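Local coordinates for protein DNA polymerase (Pyrobaculum calidifontis, PDB 5MDN) that probably catalyses DNA-directed DNA synthesis, adding nucleotides from deoxyribonucleoside triphosphates to a growing strand with release of diphosphate, as a family B polymerase, at residues Y116-I121 against Y381-G386; V200-G205 against E318-P323; R373-L378 against P390-R395. All coordinates share one frame; numbering follows the deposited sequence.

Contact 1 (Y116-I121 against Y381-G386)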
loop_
_atom_site.group_PDB
_atom_site.type_symbol
_atom_site.label_atom_id
_atom_site.label_comp_id
_atom_site.label_asym_id
_atom_site.label_seq_id
_atom_site.Cartn_x
_atom_site.Cartn_y
_atom_site.Cartn_z
ATOM N N TYR A 116 12.277 -17.893 3.524
ATOM C CA TYR A 116 11.041 -18.546 3.099
ATOM C C TYR A 116 10.528 -18.023 1.761
ATOM O O TYR A 116 9.735 -18.709 1.107
ATOM C CB TYR A 116 9.961 -18.426 4.181
ATOM C CG TYR A 116 9.389 -17.045 4.414
ATOM C CD1 TYR A 116 10.129 -16.059 5.052
ATOM C CD2 TYR A 116 8.088 -16.742 4.028
ATOM C CE1 TYR A 116 9.598 -14.802 5.278
ATOM C CE2 TYR A 116 7.550 -15.490 4.250
ATOM C CZ TYR A 116 8.308 -14.523 4.874
ATOM O OH TYR A 116 7.779 -13.274 5.097
ATOM N N MET A 117 10.957 -16.831 1.334
ATOM C CA MET A 117 10.692 -16.408 -0.038
ATOM C C MET A 117 11.615 -17.118 -1.023
ATOM O O MET A 117 11.201 -17.447 -2.140
ATOM C CB MET A 117 10.838 -14.892 -0.168
ATOM C CG MET A 117 9.731 -14.092 0.495
ATOM S SD MET A 117 8.104 -14.444 -0.191
ATOM C CE MET A 117 8.357 -14.000 -1.907
ATOM N N ARG A 118 12.870 -17.344 -0.625
ATOM C CA ARG A 118 13.789 -18.142 -1.432
ATOM C C ARG A 118 13.204 -19.518 -1.730
ATOM O O ARG A 118 13.279 -20.007 -2.863
ATOM C CB ARG A 118 15.127 -18.274 -0.704
ATOM C CG ARG A 118 16.213 -19.005 -1.475
ATOM C CD ARG A 118 16.933 -18.090 -2.454
ATOM N NE ARG A 118 16.303 -18.065 -3.766
ATOM C CZ ARG A 118 16.728 -17.320 -4.779
ATOM N NH1 ARG A 118 17.787 -16.537 -4.628
ATOM N NH2 ARG A 118 16.096 -17.356 -5.944
ATOM N N TYR A 119 12.625 -20.162 -0.714
ATOM C CA TYR A 119 12.066 -21.499 -0.894
ATOM C C TYR A 119 10.920 -21.496 -1.897
ATOM O O TYR A 119 10.884 -22.320 -2.819
ATOM C CB TYR A 119 11.602 -22.056 0.452
ATOM C CG TYR A 119 10.956 -23.419 0.353
ATOM C CD1 TYR A 119 11.725 -24.574 0.346
ATOM C CD2 TYR A 119 9.576 -23.550 0.270
ATOM C CE1 TYR A 119 11.137 -25.821 0.254
ATOM C CE2 TYR A 119 8.980 -24.789 0.177
ATOM C CZ TYR A 119 9.765 -25.923 0.170
ATOM O OH TYR A 119 9.174 -27.161 0.079
ATOM N N MET A 120 9.961 -20.583 -1.727
ATOM C CA MET A 120 8.789 -20.580 -2.598
ATOM C C MET A 120 9.166 -20.230 -4.032
ATOM O O MET A 120 8.577 -20.760 -4.980
ATOM C CB MET A 120 7.728 -19.620 -2.059
ATOM C CG MET A 120 7.102 -20.083 -0.749
ATOM S SD MET A 120 5.666 -19.118 -0.238
ATOM C CE MET A 120 6.323 -17.459 -0.313
ATOM N N ILE A 121 10.133 -19.327 -4.211
ATOM C CA ILE A 121 10.615 -19.008 -5.553
ATOM C C ILE A 121 11.244 -20.236 -6.202
ATOM O O ILE A 121 10.906 -20.604 -7.334
ATOM C CB ILE A 121 11.601 -17.827 -5.505
ATOM C CG1 ILE A 121 10.851 -16.513 -5.273
ATOM C CG2 ILE A 121 12.428 -17.758 -6.782
ATOM C CD1 ILE A 121 11.759 -15.319 -5.068
ATOM N N TYR A 381 10.396 -14.591 -11.731
ATOM C CA TYR A 381 10.632 -14.809 -13.155
ATOM C C TYR A 381 12.110 -15.039 -13.444
ATOM O O TYR A 381 12.463 -15.895 -14.265
ATOM C CB TYR A 381 10.110 -13.624 -13.969
ATOM C CG TYR A 381 8.637 -13.705 -14.304
ATOM C CD1 TYR A 381 8.196 -14.433 -15.402
ATOM C CD2 TYR A 381 7.688 -13.052 -13.528
ATOM C CE1 TYR A 381 6.851 -14.511 -15.716
ATOM C CE2 TYR A 381 6.340 -13.125 -13.834
ATOM C CZ TYR A 381 5.929 -13.856 -14.929
ATOM O OH TYR A 381 4.591 -13.932 -15.236
ATOM N N ALA A 382 12.990 -14.266 -12.798
ATOM C CA ALA A 382 14.423 -14.415 -13.029
ATOM C C ALA A 382 14.912 -15.820 -12.703
ATOM O O ALA A 382 15.847 -16.313 -13.345
ATOM C CB ALA A 382 15.199 -13.384 -12.211
ATOM N N TYR A 383 14.305 -16.480 -11.712
ATOM C CA TYR A 383 14.732 -17.832 -11.364
ATOM C C TYR A 383 14.392 -18.819 -12.476
ATOM O O TYR A 383 15.265 -19.549 -12.961
ATOM C CB TYR A 383 14.102 -18.275 -10.045
ATOM C CG TYR A 383 14.516 -19.675 -9.658
ATOM C CD1 TYR A 383 15.789 -19.927 -9.161
ATOM C CD2 TYR A 383 13.650 -20.747 -9.816
ATOM C CE1 TYR A 383 16.182 -21.206 -8.819
ATOM C CE2 TYR A 383 14.033 -22.029 -9.476
ATOM C CZ TYR A 383 15.301 -22.254 -8.977
ATOM O OH TYR A 383 15.693 -23.528 -8.635
ATOM N N ARG A 384 13.124 -18.859 -12.893
ATOM C CA ARG A 384 12.712 -19.823 -13.908
ATOM C C ARG A 384 13.286 -19.518 -15.284
ATOM O O ARG A 384 13.162 -20.355 -16.183
ATOM C CB ARG A 384 11.186 -19.886 -13.990
ATOM C CG ARG A 384 10.518 -20.381 -12.721
ATOM C CD ARG A 384 11.050 -21.752 -12.351
ATOM N NE ARG A 384 10.376 -22.326 -11.191
ATOM C CZ ARG A 384 10.668 -23.518 -10.684
ATOM N NH1 ARG A 384 11.619 -24.255 -11.240
ATOM N NH2 ARG A 384 10.010 -23.976 -9.627
ATOM N N MET A 385 13.894 -18.351 -15.473
ATOM C CA MET A 385 14.625 -18.046 -16.693
ATOM C C MET A 385 16.124 -18.259 -16.543
ATOM O O MET A 385 16.870 -18.021 -17.497
ATOM C CB MET A 385 14.340 -16.607 -17.137
ATOM C CG MET A 385 12.891 -16.364 -17.530
ATOM S SD MET A 385 12.558 -14.665 -18.029
ATOM C CE MET A 385 10.812 -14.771 -18.416
ATOM N N GLY A 386 16.578 -18.702 -15.373
ATOM C CA GLY A 386 17.991 -18.947 -15.159
ATOM C C GLY A 386 18.839 -17.699 -15.061
ATOM O O GLY A 386 20.023 -17.735 -15.411
#
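Tyr-383 meets Ile-121 with the root of its side chain: its CB lies 3.7 Å from Ile-121 CG2, and that methyl also touches the start of the ring. With CG opposite the backbone N about the first bond (chi1 180°), the ring reaches beyond the methyl, and Tyr-383 CD2 lies 3.7 Å from Ile-121 O, which approaches the ring obliquely. The other ortho carbon, Tyr-383 CD1, is 4.1 Å from Arg-118 NH2, again obliquely, the guanidinium and ring planes inclined at 54°. This approach is loose; the Arg-118 guanidinium has its salt bridges with Glu-110 and Asp-122. The pairing is helix-to-helix packing in which helix 115-123 meets the last turn of helix 370-384, with Tyr-41 of strand 41-46 also touching both Arg-118 and Tyr-383. Arg-384 follows: the edge of the Tyr-383 ring meets one face of its guanidinium, CE2 sitting toward the rim of that group, while Arg-384 NH2 is only loosely near Ile-121 O at 4.2 Å. An alanine in place of Tyr-383 would probably leave the Ile-121 methyl without the aromatic ring beside it and the Arg-384 guanidinium freer to turn. Gly-386 then ends the helix in a Schellman motif, its N bonded back to Tyr-383 O, and its backbone bonds to Arg-73.

Contact 2 (V200-G205 against E318-P323)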
loop_
_atom_site.group_PDB
_atom_site.type_symbol
_atom_site.label_atom_id
_atom_site.label_comp_id
_atom_site.label_asym_id
_atom_site.label_seq_id
_atom_site.Cartn_x
_atom_site.Cartn_y
_atom_site.Cartn_z
ATOM N N VAL A 200 -18.691 -7.694 21.136
ATOM C CA VAL A 200 -17.907 -6.585 21.664
ATOM C C VAL A 200 -17.519 -6.928 23.093
ATOM O O VAL A 200 -18.392 -7.149 23.941
ATOM C CB VAL A 200 -18.677 -5.256 21.621
ATOM C CG1 VAL A 200 -17.739 -4.097 21.925
ATOM C CG2 VAL A 200 -19.342 -5.072 20.270
ATOM N N PHE A 201 -16.219 -6.972 23.359
ATOM C CA PHE A 201 -15.702 -7.200 24.700
ATOM C C PHE A 201 -15.366 -5.848 25.317
ATOM O O PHE A 201 -14.466 -5.149 24.840
ATOM C CB PHE A 201 -14.473 -8.108 24.663
ATOM C CG PHE A 201 -14.665 -9.364 23.863
ATOM C CD1 PHE A 201 -15.413 -10.417 24.366
ATOM C CD2 PHE A 201 -14.090 -9.496 22.612
ATOM C CE1 PHE A 201 -15.585 -11.578 23.629
ATOM C CE2 PHE A 201 -14.259 -10.650 21.873
ATOM C CZ PHE A 201 -15.007 -11.692 22.380
ATOM N N GLU A 202 -16.086 -5.482 26.374
ATOM C CA GLU A 202 -15.835 -4.244 27.093
ATOM C C GLU A 202 -15.145 -4.545 28.414
ATOM O O GLU A 202 -15.356 -5.596 29.025
ATOM C CB GLU A 202 -17.127 -3.470 27.377
ATOM C CG GLU A 202 -18.309 -3.807 26.495
ATOM C CD GLU A 202 -19.565 -3.071 26.930
ATOM O OE1 GLU A 202 -19.443 -1.949 27.466
ATOM O OE2 GLU A 202 -20.671 -3.619 26.751
ATOM N N ALA A 203 -14.322 -3.602 28.851
ATOM C CA ALA A 203 -13.595 -3.739 30.097
ATOM C C ALA A 203 -14.497 -3.446 31.297
ATOM O O ALA A 203 -15.619 -2.946 31.171
ATOM C CB ALA A 203 -12.385 -2.803 30.096
ATOM N N GLU A 204 -13.975 -3.762 32.479
ATOM C CA GLU A 204 -14.492 -3.224 33.728
ATOM C C GLU A 204 -13.694 -1.982 34.087
ATOM O O GLU A 204 -12.463 -2.045 34.184
ATOM C CB GLU A 204 -14.391 -4.225 34.878
ATOM C CG GLU A 204 -15.146 -5.494 34.667
ATOM C CD GLU A 204 -15.422 -6.249 35.952
ATOM O OE1 GLU A 204 -15.389 -5.642 37.048
ATOM O OE2 GLU A 204 -15.682 -7.465 35.851
ATOM N N GLY A 205 -14.403 -0.868 34.284
ATOM C CA GLY A 205 -13.843 0.435 34.599
ATOM C C GLY A 205 -12.363 0.476 34.920
ATOM O O GLY A 205 -11.965 0.337 36.081
ATOM N N GLU A 318 -14.025 10.239 27.366
ATOM C CA GLU A 318 -15.184 10.997 27.824
ATOM C C GLU A 318 -16.472 10.202 27.637
ATOM O O GLU A 318 -17.331 10.181 28.527
ATOM C CB GLU A 318 -15.220 12.350 27.115
ATOM C CG GLU A 318 -16.302 13.290 27.597
ATOM C CD GLU A 318 -15.982 14.734 27.258
ATOM O OE1 GLU A 318 -15.092 15.293 27.937
ATOM O OE2 GLU A 318 -16.592 15.305 26.330
ATOM N N TYR A 319 -16.627 9.545 26.485
ATOM C CA TYR A 319 -17.797 8.705 26.266
ATOM C C TYR A 319 -17.758 7.431 27.103
ATOM O O TYR A 319 -18.791 6.769 27.249
ATOM C CB TYR A 319 -17.928 8.350 24.783
ATOM C CG TYR A 319 -18.448 9.477 23.912
ATOM C CD1 TYR A 319 -17.717 10.646 23.740
ATOM C CD2 TYR A 319 -19.671 9.370 23.260
ATOM C CE1 TYR A 319 -18.192 11.677 22.947
ATOM C CE2 TYR A 319 -20.154 10.395 22.468
ATOM C CZ TYR A 319 -19.410 11.545 22.313
ATOM O OH TYR A 319 -19.886 12.565 21.524
ATOM N N TRP A 320 -16.595 7.074 27.650
ATOM C CA TRP A 320 -16.440 5.867 28.454
ATOM C C TRP A 320 -16.766 6.099 29.924
ATOM O O TRP A 320 -17.342 5.220 30.574
ATOM C CB TRP A 320 -15.013 5.330 28.307
ATOM C CG TRP A 320 -14.710 4.103 29.114
ATOM C CD1 TRP A 320 -13.873 4.017 30.188
ATOM C CD2 TRP A 320 -15.231 2.782 28.907
ATOM N NE1 TRP A 320 -13.838 2.729 30.661
ATOM C CE2 TRP A 320 -14.665 1.951 29.893
ATOM C CE3 TRP A 320 -16.125 2.225 27.987
ATOM C CZ2 TRP A 320 -14.960 0.593 29.985
ATOM C CZ3 TRP A 320 -16.413 0.874 28.077
ATOM C CH2 TRP A 320 -15.831 0.074 29.068
ATOM N N ASN A 321 -16.405 7.264 30.465
ATOM C CA ASN A 321 -16.696 7.608 31.850
ATOM C C ASN A 321 -18.086 8.211 32.026
ATOM O O ASN A 321 -18.363 8.817 33.069
ATOM C CB ASN A 321 -15.634 8.568 32.394
ATOM C CG ASN A 321 -14.222 8.124 32.068
ATOM O OD1 ASN A 321 -13.439 8.875 31.490
ATOM N ND2 ASN A 321 -13.887 6.896 32.447
ATOM N N ASP A 322 -18.961 8.057 31.039
ATOM C CA ASP A 322 -20.306 8.628 31.078
ATOM C C ASP A 322 -21.286 7.550 30.639
ATOM O O ASP A 322 -21.349 7.232 29.432
ATOM C CB ASP A 322 -20.400 9.861 30.180
ATOM C CG ASP A 322 -21.680 10.655 30.397
ATOM O OD1 ASP A 322 -22.692 10.075 30.845
ATOM O OD2 ASP A 322 -21.672 11.873 30.118
ATOM N N PRO A 323 -22.052 6.960 31.560
ATOM C CA PRO A 323 -22.988 5.894 31.165
ATOM C C PRO A 323 -24.041 6.334 30.163
ATOM O O PRO A 323 -24.669 5.473 29.534
ATOM C CB PRO A 323 -23.628 5.481 32.498
ATOM C CG PRO A 323 -22.613 5.853 33.531
ATOM C CD PRO A 323 -21.972 7.116 33.023
#
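Trp-320 presents the rim of its six-membered ring to Glu-202 and Ala-203, and the contact is chiefly one of an aromatic edge against a backbone. The polar part comes first. The carbonyl oxygen Ala-203 O lies in the plane of the indole at its edge, 3.7 Å from Trp-320 CH2, and CZ2 is almost as near. The weakly polarised C-H groups of the ring rim therefore face an electronegative oxygen, an arrangement consistent with a modest electrostatic attraction. The Glu-202 carboxylate adds a distant approach, OE1 to Trp-320 CZ3 at 4.2 Å, with its plane turned 66° from that of the indole.

Apolar touches accompany it. Glu-202 CB rests 4.1 Å from Trp-320 CH2, close to the ring plane, while the methyl Ala-203 CB is 4.3 Å from Trp-320 CZ2. A first torsion of 179°, with CG opposite the backbone N, lets the end of the indole come nearer to the strand than the start of the side chain does.

Arg-326 makes a cation-pi interaction with the same indole, which also packs on Tyr-173 and Val-187. Strand 198-202 is an outermost strand of the mixed five-stranded sheet in the RNase H-like exonuclease fold; Ala-203, just beyond it, bonds through its backbone to Val-187 of the adjacent strand 186-193. The short, weakly bonded helix 316-320 places its tryptophan against this sheet margin, while Met-330 of helix 326-356 packs on Glu-202.

Contact 3 (R373-L378 against P390-R395)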
loop_
_atom_site.group_PDB
_atom_site.type_symbol
_atom_site.label_atom_id
_atom_site.label_comp_id
_atom_site.label_asym_id
_atom_site.label_seq_id
_atom_site.Cartn_x
_atom_site.Cartn_y
_atom_site.Cartn_z
ATOM N N ARG A 373 6.746 -4.833 -4.451
ATOM C CA ARG A 373 5.908 -5.929 -4.939
ATOM C C ARG A 373 6.365 -6.408 -6.316
ATOM O O ARG A 373 6.412 -7.616 -6.580
ATOM C CB ARG A 373 4.443 -5.481 -4.975
ATOM C CG ARG A 373 3.421 -6.604 -5.000
ATOM C CD ARG A 373 2.005 -6.045 -5.061
ATOM N NE ARG A 373 1.689 -5.201 -3.908
ATOM C CZ ARG A 373 1.303 -3.932 -3.998
ATOM N NH1 ARG A 373 1.180 -3.361 -5.188
ATOM N NH2 ARG A 373 1.030 -3.234 -2.902
ATOM N N VAL A 374 6.695 -5.472 -7.212
ATOM C CA VAL A 374 7.115 -5.833 -8.566
ATOM C C VAL A 374 8.460 -6.549 -8.539
ATOM O O VAL A 374 8.694 -7.491 -9.305
ATOM C CB VAL A 374 7.169 -4.568 -9.444
ATOM C CG1 VAL A 374 7.889 -4.836 -10.761
ATOM C CG2 VAL A 374 5.773 -4.031 -9.693
ATOM N N GLU A 375 9.356 -6.132 -7.642
ATOM C CA GLU A 375 10.684 -6.732 -7.593
ATOM C C GLU A 375 10.638 -8.181 -7.123
ATOM O O GLU A 375 11.445 -9.002 -7.575
ATOM C CB GLU A 375 11.594 -5.897 -6.698
ATOM C CG GLU A 375 13.064 -6.121 -6.940
ATOM C CD GLU A 375 13.904 -4.969 -6.431
ATOM O OE1 GLU A 375 14.013 -4.808 -5.198
ATOM O OE2 GLU A 375 14.451 -4.220 -7.267
ATOM N N TRP A 376 9.709 -8.520 -6.228
ATOM C CA TRP A 376 9.533 -9.914 -5.837
ATOM C C TRP A 376 8.928 -10.756 -6.952
ATOM O O TRP A 376 9.127 -11.976 -6.968
ATOM C CB TRP A 376 8.668 -10.009 -4.579
ATOM C CG TRP A 376 9.443 -9.786 -3.320
ATOM C CD1 TRP A 376 9.318 -8.742 -2.448
ATOM C CD2 TRP A 376 10.480 -10.624 -2.796
ATOM N NE1 TRP A 376 10.210 -8.883 -1.411
ATOM C CE2 TRP A 376 10.934 -10.030 -1.601
ATOM C CE3 TRP A 376 11.066 -11.821 -3.219
ATOM C CZ2 TRP A 376 11.946 -10.593 -0.826
ATOM C CZ3 TRP A 376 12.070 -12.377 -2.450
ATOM C CH2 TRP A 376 12.501 -11.764 -1.269
ATOM N N MET A 377 8.191 -10.137 -7.875
ATOM C CA MET A 377 7.744 -10.852 -9.067
ATOM C C MET A 377 8.911 -11.126 -10.006
ATOM O O MET A 377 9.079 -12.251 -10.491
ATOM C CB MET A 377 6.656 -10.054 -9.784
ATOM C CG MET A 377 5.977 -10.816 -10.912
ATOM S SD MET A 377 4.580 -9.924 -11.617
ATOM C CE MET A 377 5.415 -8.493 -12.295
ATOM N N LEU A 378 9.721 -10.100 -10.287
ATOM C CA LEU A 378 10.834 -10.262 -11.218
ATOM C C LEU A 378 11.858 -11.267 -10.706
ATOM O O LEU A 378 12.474 -11.980 -11.506
ATOM C CB LEU A 378 11.495 -8.910 -11.487
ATOM C CG LEU A 378 10.612 -7.883 -12.200
ATOM C CD1 LEU A 378 11.359 -6.577 -12.409
ATOM C CD2 LEU A 378 10.104 -8.436 -13.524
ATOM N N PRO A 390 20.615 -8.830 -10.180
ATOM C CA PRO A 390 21.579 -7.795 -9.775
ATOM C C PRO A 390 21.398 -7.382 -8.320
ATOM O O PRO A 390 20.556 -7.936 -7.607
ATOM C CB PRO A 390 21.283 -6.634 -10.736
ATOM C CG PRO A 390 20.508 -7.239 -11.865
ATOM C CD PRO A 390 19.744 -8.381 -11.278
ATOM N N ASN A 391 22.173 -6.401 -7.872
ATOM C CA ASN A 391 22.174 -5.965 -6.483
ATOM C C ASN A 391 21.467 -4.626 -6.321
ATOM O O ASN A 391 21.206 -3.905 -7.287
ATOM C CB ASN A 391 23.603 -5.886 -5.942
ATOM C CG ASN A 391 24.211 -7.251 -5.721
ATOM O OD1 ASN A 391 23.532 -8.182 -5.283
ATOM N ND2 ASN A 391 25.499 -7.379 -6.013
ATOM N N ARG A 392 21.157 -4.305 -5.068
ATOM C CA ARG A 392 20.362 -3.141 -4.708
ATOM C C ARG A 392 21.227 -2.108 -4.002
ATOM O O ARG A 392 22.311 -2.410 -3.495
ATOM C CB ARG A 392 19.196 -3.516 -3.782
ATOM C CG ARG A 392 18.354 -4.691 -4.227
ATOM C CD ARG A 392 18.912 -6.035 -3.768
ATOM N NE ARG A 392 19.131 -6.925 -4.906
ATOM C CZ ARG A 392 19.131 -8.251 -4.837
ATOM N NH1 ARG A 392 18.921 -8.858 -3.678
ATOM N NH2 ARG A 392 19.332 -8.972 -5.931
ATOM N N GLU A 393 20.726 -0.872 -3.974
ATOM C CA GLU A 393 21.303 0.179 -3.145
ATOM C C GLU A 393 20.460 0.464 -1.906
ATOM O O GLU A 393 20.924 0.269 -0.782
ATOM C CB GLU A 393 21.507 1.454 -3.972
ATOM C CG GLU A 393 22.478 1.258 -5.128
ATOM C CD GLU A 393 23.871 0.859 -4.665
ATOM O OE1 GLU A 393 24.337 1.387 -3.631
ATOM O OE2 GLU A 393 24.500 0.012 -5.333
ATOM N N GLU A 394 19.229 0.932 -2.085
ATOM C CA GLU A 394 18.373 1.204 -0.940
ATOM C C GLU A 394 16.926 1.116 -1.379
ATOM O O GLU A 394 16.618 0.984 -2.567
ATOM C CB GLU A 394 18.668 2.593 -0.357
ATOM C CG GLU A 394 18.865 3.679 -1.420
ATOM C CD GLU A 394 17.565 4.161 -2.071
ATOM O OE1 GLU A 394 16.486 4.040 -1.453
ATOM O OE2 GLU A 394 17.626 4.677 -3.207
ATOM N N ARG A 395 16.038 1.161 -0.397
ATOM C CA ARG A 395 14.611 1.342 -0.644
ATOM C C ARG A 395 14.155 2.701 -0.119
ATOM O O ARG A 395 14.314 2.997 1.070
ATOM C CB ARG A 395 13.757 0.222 -0.024
ATOM C CG ARG A 395 13.664 -1.105 -0.824
ATOM C CD ARG A 395 12.757 -2.169 -0.150
ATOM N NE ARG A 395 12.649 -3.377 -0.996
ATOM C CZ ARG A 395 13.592 -4.312 -0.983
ATOM N NH1 ARG A 395 14.649 -4.139 -0.186
ATOM N NH2 ARG A 395 13.493 -5.385 -1.753
#
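Glu-375 and Arg-395 form a salt bridge between a helix and the loop that follows it. The acid belongs to helix 370-384; the arginine lies on the extended chain that doubles back alongside this helix on its way to strand 404-406, an outermost strand of the antiparallel five-stranded sheet of the polymerase palm.

The two backbones stay well apart, their nearest CA atoms, those of Glu-375 and Arg-392, being 10.7 Å from each other, so long side chains must span the distance. The first torsion of Glu-375 (-160°) turns the chain away from its own N, and it runs on extended. Arg-395 answers with a straight run from CG to NE, and the two chains meet at an angle rather than in line. Glu-375 OE1 comes 3.5 Å from Arg-395 NH2, but well out of the guanidinium plane, and the carboxylate and guanidinium planes stand 84° apart. No N-H points at the oxygen, and the attraction is one of charge alone. The CG methylene of Arg-392 lies loosely, 4.4 Å, from Glu-375 OE1. Arg-392 NE remains 5.5 Å from Glu-375 OE1, and the NH1 of this arginine is taken by a salt bridge to Asp-112.

Partners outside the two segments also hold the acid, Tyr-517 the strongest of them. Glu-375 OE2 hydrogen-bonds to Tyr-517 OH, and OE1 makes a second salt bridge with Arg-524 NE.

Arg-395 and Arg-524 therefore gather round one buried carboxylate, whose charge would compensate the closeness of their guanidinium groups. Such surroundings would be expected to stabilise the ionised form of Glu-375. Because the Arg-395 link lacks a directed N-H, it probably tolerates some movement of the Arg-395 side chain, whereas the hydrogen bond to Tyr-517 sets the carboxylate more firmly.

Contacts 1 and 3 are neighbours, their centres 13 Å apart, and both use helix 370-384: contact 3 takes its first half and contact 1 its C-terminal end. They touch through Trp-376, whose CZ3 lies 3.6 Å from Met-117 CB. Their segments alternate along the chain, and the shared helix joins helix 115-123 to the loop leading to the palm sheet. Contact 2 lies on the far side of the chain's centre, its own centre 51 Å from that of contact 1 and 47 Å from that of contact 3. It is nested within the loop closed by contact 1, precedes contact 3, and joins the exonuclease sheet margin to helix 316-320, remote from helix 370-384.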